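Local atomic coordinates of peptide ABC transporter, peptide-binding protein (Enterococcus faecalis, PDB entry 3O6P), a protein that probably binds peptides for uptake by an ABC transporter, of which this chain holds one part of the solute-binding component. Residues E49-V54 and D67-A72; G155-D160 and P164-D169. All coordinates share one frame; numbering follows the deposited sequence. Where two conformers were deposited one is given.

Interaction 1 (E49-V54 and D67-A72); sequences EPNGLV and DFAKEA
Asn-51 and Ala-69 bring the two backbones to their closest approach, with CA atoms 6.5 Å apart, where an irregular loop runs past the first turn of a short helix. The motif on the helix side is an N-cap: Asp-67 sits just ahead of helix 68-72, and its OD2 takes a weak bond from Ala-69 N at 3.2 Å and another from Lys-70 N. Within this part of a family 5 solute-binding protein, the contact joins the loop after helix 35-43 to the helix that follows it.

The polar half of the contact lies at Asn-51. With CG anti to the backbone N (chi1 179°), its amide reaches the helix, and ND2 comes within 3.5 Å of the methyl CB of Ala-69 and 3.2 Å of Ala-69 O. Its firm hydrogen-bond acceptor is Gly-73 O, just beyond the helix segment. The other end of the amide, OD1, accepts from a water at 2.7 Å; that water also makes a weak bond to Ala-69 O, so amide and helix carbonyl share a bridge.

The apolar half is formed by Val-54 and Phe-68, whose side chains cross at about a right angle. The two valine methyls share the CD2-CE2 bond of the ring. Helix 202-218 closes over this ring, Trp-206 meeting it edge to face and Met-209 and Leu-210 packing on it, which places the phenylalanine in a buried interior. Val-54 CG1 lies 3.5 Å from Phe-68 CD2, while Val-54 CG2 lies 3.6 Å from Phe-68 CE2.

Interaction 2 (G155-D160 and P164-D169); sequences GGWSAD and PSSFLD
Ser-166 OG is the polar atom on which this contact turns: it accepts a hydrogen bond from Trp-157 NE1 at 3.0 Å and is bonded to a water at 2.8 Å. The indole bond is nearly straight, with an N-H...O angle of 163°, and the hydroxyl oxygen lies close to the ring plane, where the N-H points. The water in turn donates to Asp-160 OD1 at 3.1 Å, linking the carboxylate to the hydroxyl across a gap of 3.8 Å between Asp-160 OD1 and Ser-166 OG. A strand end, a tight connection and a short helix are thus drawn together: strand 152-158 belongs to the mixed sheet, and the chain turns back through only a few residues into helix 165-168.

Beside the polar bond, Trp-157 and Phe-167 form a T-shaped pair. The edge of the five-membered indole ring is directed at the phenyl face, with planes at 83° and CD1 of Trp-157 above the ring centre. Phe-167 reaches this place because its CG stands anti to its own carbonyl carbon (chi1 -69°), which lays the ring against the end of the strand, alongside Trp-157 and Ala-159. There its CE2 meets Ala-159 CB at 3.5 Å, and its CE1 approaches Trp-157 O at 3.3 Å. That carbonyl oxygen already has a hydrogen bond from Ser-5 OG, and Tyr-177 makes a second edge-to-face contact with the indole.

One indole therefore serves two kinds of partner along its edge, a hydroxyl at NE1 and an aromatic face at CD1. The straight N-H bond and the perpendicular ring together would restrict rotation of the tryptophan, and the nearby carboxylate may polarise the serine and its water.

Followed from the N terminus, the chain first closes interaction 1, where a loop of 12 residues without helix or strand returns from 49-54 to helix 68-72. Interaction 2 comes much later and is tighter, with three residues between the end of 155-160 and 164-169. The two loops lie in series, neither nested nor crossed, yet their contacts meet in space with centres about 13 Å apart. The 164-169 segment belongs to one closure and packs on the other: through it strand 152-158 of the sheet is joined to the 49-54 loop by Leu-168, on Val-54, and to helix 68-72 by Pro-164, whose CG lies 3.7 Å from Phe-68 CD1. Helix 202-218 touches both contacts.

Interaction 1 (E49-V54 and D67-A72)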
loop_
_atom_site.group_PDB
_atom_site.type_symbol
_atom_site.label_atom_id
_atom_site.label_comp_id
_atom_site.label_asym_id
_atom_site.label_seq_id
_atom_site.Cartn_x
_atom_site.Cartn_y
_atom_site.Cartn_z
ATOM N N GLU A 49 -0.142 7.656 11.486
ATOM C CA GLU A 49 0.521 7.634 10.179
ATOM C C GLU A 49 1.271 6.318 9.952
ATOM O O GLU A 49 1.853 5.772 10.901
ATOM C CB GLU A 49 1.485 8.792 10.049
ATOM C CG GLU A 49 0.775 10.114 9.963
ATOM C CD GLU A 49 1.748 11.270 9.991
ATOM O OE1 GLU A 49 2.534 11.416 9.049
ATOM O OE2 GLU A 49 1.736 12.035 10.967
ATOM N N PRO A 50 1.241 5.799 8.709
ATOM C CA PRO A 50 1.928 4.521 8.459
ATOM C C PRO A 50 3.416 4.781 8.162
ATOM O O PRO A 50 3.737 5.635 7.316
ATOM C CB PRO A 50 1.220 4.004 7.203
ATOM C CG PRO A 50 0.859 5.292 6.419
ATOM C CD PRO A 50 0.634 6.376 7.491
ATOM N N ASN A 51 4.318 4.087 8.839
ATOM C CA ASN A 51 5.732 4.158 8.454
ATOM C C ASN A 51 5.884 3.571 7.053
ATOM O O ASN A 51 6.510 4.177 6.170
ATOM C CB ASN A 51 6.594 3.362 9.425
ATOM C CG ASN A 51 8.046 3.404 9.047
ATOM O OD1 ASN A 51 8.716 4.425 9.263
ATOM N ND2 ASN A 51 8.545 2.311 8.428
ATOM N N GLY A 52 5.269 2.409 6.859
ATOM C CA GLY A 52 5.337 1.674 5.580
ATOM C C GLY A 52 4.227 0.648 5.573
ATOM O O GLY A 52 3.068 0.937 5.929
ATOM N N LEU A 53 4.572 -0.560 5.145
ATOM C CA LEU A 53 3.613 -1.645 5.105
ATOM C C LEU A 53 3.608 -2.382 6.433
ATOM O O LEU A 53 2.552 -2.565 7.046
ATOM C CB LEU A 53 3.943 -2.601 3.952
ATOM C CG LEU A 53 3.105 -3.880 3.920
ATOM C CD1 LEU A 53 1.606 -3.544 3.759
ATOM C CD2 LEU A 53 3.565 -4.842 2.817
ATOM N N VAL A 54 4.767 -2.830 6.878
ATOM C CA VAL A 54 4.810 -3.573 8.158
ATOM C C VAL A 54 4.596 -2.552 9.287
ATOM O O VAL A 54 5.267 -1.507 9.296
ATOM C CB VAL A 54 6.181 -4.264 8.320
ATOM C CG1 VAL A 54 6.341 -4.861 9.726
ATOM C CG2 VAL A 54 6.350 -5.360 7.264
ATOM N N ASP A 67 13.508 -1.917 16.145
ATOM C CA ASP A 67 12.218 -2.103 15.528
ATOM C C ASP A 67 12.350 -2.295 14.019
ATOM O O ASP A 67 13.123 -1.588 13.374
ATOM C CB ASP A 67 11.338 -0.891 15.808
ATOM C CG ASP A 67 9.942 -1.062 15.268
ATOM O OD1 ASP A 67 9.272 -2.068 15.602
ATOM O OD2 ASP A 67 9.507 -0.192 14.513
ATOM N N PHE A 68 11.591 -3.237 13.463
ATOM C CA PHE A 68 11.577 -3.448 12.010
ATOM C C PHE A 68 11.317 -2.156 11.242
ATOM O O PHE A 68 12.015 -1.856 10.273
ATOM C CB PHE A 68 10.511 -4.472 11.608
ATOM C CG PHE A 68 10.550 -4.840 10.144
ATOM C CD1 PHE A 68 11.377 -5.868 9.681
ATOM C CD2 PHE A 68 9.759 -4.151 9.227
ATOM C CE1 PHE A 68 11.413 -6.200 8.313
ATOM C CE2 PHE A 68 9.783 -4.466 7.872
ATOM C CZ PHE A 68 10.613 -5.500 7.413
ATOM N N ALA A 69 10.273 -1.423 11.629
ATOM C CA ALA A 69 9.904 -0.203 10.885
ATOM C C ALA A 69 11.004 0.858 10.958
ATOM O O ALA A 69 11.287 1.531 9.962
ATOM C CB ALA A 69 8.563 0.356 11.365
ATOM N N LYS A 70 11.635 1.000 12.122
ATOM C CA LYS A 70 12.724 1.970 12.263
ATOM C C LYS A 70 13.920 1.592 11.382
ATOM O O LYS A 70 14.523 2.456 10.732
ATOM C CB LYS A 70 13.155 2.123 13.723
ATOM C CG LYS A 70 12.120 2.741 14.622
ATOM C CD LYS A 70 12.587 2.649 16.076
ATOM C CE LYS A 70 11.737 3.487 17.020
ATOM N NZ LYS A 70 12.510 3.861 18.253
ATOM N N GLU A 71 14.254 0.306 11.360
ATOM C CA GLU A 71 15.353 -0.187 10.542
ATOM C C GLU A 71 15.084 -0.028 9.044
ATOM O O GLU A 71 15.997 0.288 8.274
ATOM C CB GLU A 71 15.659 -1.650 10.869
ATOM C CG GLU A 71 16.488 -1.836 12.115
ATOM C CD GLU A 71 17.060 -3.237 12.213
ATOM O OE1 GLU A 71 16.433 -4.065 12.894
ATOM O OE2 GLU A 71 18.116 -3.518 11.601
ATOM N N ALA A 72 13.834 -0.247 8.639
ATOM C CA ALA A 72 13.463 -0.173 7.239
ATOM C C ALA A 72 13.489 1.277 6.768
ATOM O O ALA A 72 13.769 1.544 5.604
ATOM C CB ALA A 72 12.067 -0.802 7.007
HETATM O O HOH W 1 11.195 4.984 10.018
#

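Interaction 2 (G155-D160 and P164-D169)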
loop_
_atom_site.group_PDB
_atom_site.type_symbol
_atom_site.label_atom_id
_atom_site.label_comp_id
_atom_site.label_asym_id
_atom_site.label_seq_id
_atom_site.Cartn_x
_atom_site.Cartn_y
_atom_site.Cartn_z
ATOM N N GLY A 155 -8.342 -1.819 1.831
ATOM C CA GLY A 155 -8.552 -2.921 2.763
ATOM C C GLY A 155 -7.432 -2.873 3.767
ATOM O O GLY A 155 -6.829 -1.846 3.990
ATOM N N GLY A 156 -7.168 -3.984 4.414
ATOM C CA GLY A 156 -6.053 -3.987 5.318
ATOM C C GLY A 156 -5.747 -5.366 5.818
ATOM O O GLY A 156 -6.352 -6.357 5.397
ATOM N N TRP A 157 -4.785 -5.424 6.711
ATOM C CA TRP A 157 -4.331 -6.708 7.255
ATOM C C TRP A 157 -3.944 -6.512 8.693
ATOM O O TRP A 157 -3.348 -5.485 9.046
ATOM C CB TRP A 157 -3.118 -7.225 6.451
ATOM C CG TRP A 157 -2.748 -8.617 6.825
ATOM C CD1 TRP A 157 -1.721 -9.017 7.641
ATOM C CD2 TRP A 157 -3.421 -9.806 6.418
ATOM N NE1 TRP A 157 -1.719 -10.392 7.760
ATOM C CE2 TRP A 157 -2.749 -10.899 7.021
ATOM C CE3 TRP A 157 -4.536 -10.058 5.602
ATOM C CZ2 TRP A 157 -3.143 -12.226 6.822
ATOM C CZ3 TRP A 157 -4.921 -11.382 5.401
ATOM C CH2 TRP A 157 -4.230 -12.443 6.012
ATOM N N SER A 158 -4.306 -7.497 9.520
ATOM C CA SER A 158 -3.987 -7.515 10.943
ATOM C C SER A 158 -3.195 -8.758 11.200
ATOM O O SER A 158 -3.533 -9.838 10.702
ATOM C CB SER A 158 -5.260 -7.585 11.813
ATOM O OG SER A 158 -5.947 -6.337 11.834
ATOM N N ALA A 159 -2.173 -8.597 12.035
ATOM C CA ALA A 159 -1.199 -9.635 12.330
ATOM C C ALA A 159 -1.627 -10.600 13.447
ATOM O O ALA A 159 -1.716 -10.224 14.612
ATOM C CB ALA A 159 0.127 -8.982 12.691
ATOM N N ASP A 160 -1.874 -11.852 13.100
ATOM C CA ASP A 160 -2.115 -12.856 14.137
ATOM C C ASP A 160 -0.901 -13.020 15.071
ATOM O O ASP A 160 -1.066 -13.017 16.292
ATOM C CB ASP A 160 -2.559 -14.187 13.530
ATOM C CG ASP A 160 -1.598 -14.714 12.457
ATOM O OD1 ASP A 160 -0.864 -13.921 11.802
ATOM O OD2 ASP A 160 -1.588 -15.948 12.263
ATOM N N PRO A 164 6.952 -9.726 10.525
ATOM C CA PRO A 164 6.810 -8.871 9.351
ATOM C C PRO A 164 6.373 -9.638 8.099
ATOM O O PRO A 164 5.691 -9.079 7.261
ATOM C CB PRO A 164 8.219 -8.280 9.169
ATOM C CG PRO A 164 8.832 -8.381 10.523
ATOM C CD PRO A 164 8.329 -9.685 11.047
ATOM N N SER A 165 6.722 -10.926 7.998
ATOM C CA SER A 165 6.354 -11.699 6.816
ATOM C C SER A 165 4.837 -11.842 6.686
ATOM O O SER A 165 4.352 -12.064 5.585
ATOM C CB SER A 165 6.989 -13.088 6.847
ATOM O OG SER A 165 6.450 -13.852 7.904
ATOM N N SER A 166 4.104 -11.733 7.796
ATOM C CA SER A 166 2.641 -11.800 7.760
ATOM C C SER A 166 2.109 -10.756 6.784
ATOM O O SER A 166 1.152 -11.010 6.057
ATOM C CB SER A 166 2.065 -11.559 9.146
ATOM O OG SER A 166 0.658 -11.662 9.143
ATOM N N PHE A 167 2.734 -9.581 6.772
ATOM C CA PHE A 167 2.340 -8.512 5.849
ATOM C C PHE A 167 3.004 -8.640 4.489
ATOM O O PHE A 167 2.358 -8.463 3.449
ATOM C CB PHE A 167 2.693 -7.156 6.457
ATOM C CG PHE A 167 1.844 -6.814 7.643
ATOM C CD1 PHE A 167 0.719 -5.987 7.495
ATOM C CD2 PHE A 167 2.140 -7.352 8.912
ATOM C CE1 PHE A 167 -0.085 -5.702 8.579
ATOM C CE2 PHE A 167 1.350 -7.044 10.010
ATOM C CZ PHE A 167 0.216 -6.225 9.836
ATOM N N LEU A 168 4.303 -8.933 4.501
ATOM C CA LEU A 168 5.073 -8.910 3.272
ATOM C C LEU A 168 4.652 -10.046 2.323
ATOM O O LEU A 168 4.577 -9.838 1.111
ATOM C CB LEU A 168 6.569 -8.963 3.569
ATOM C CG LEU A 168 7.085 -7.797 4.419
ATOM C CD1 LEU A 168 8.464 -8.157 4.997
ATOM C CD2 LEU A 168 7.180 -6.498 3.571
ATOM N N ASP A 169 4.322 -11.209 2.878
ATOM C CA ASP A 169 3.933 -12.350 2.044
ATOM C C ASP A 169 2.723 -12.052 1.141
ATOM O O ASP A 169 2.580 -12.643 0.071
ATOM C CB ASP A 169 3.603 -13.591 2.895
ATOM C CG ASP A 169 4.839 -14.260 3.493
ATOM O OD1 ASP A 169 5.987 -13.941 3.068
ATOM O OD2 ASP A 169 4.643 -15.129 4.392
HETATM O O HOH W 2 -0.433 -14.213 8.733
#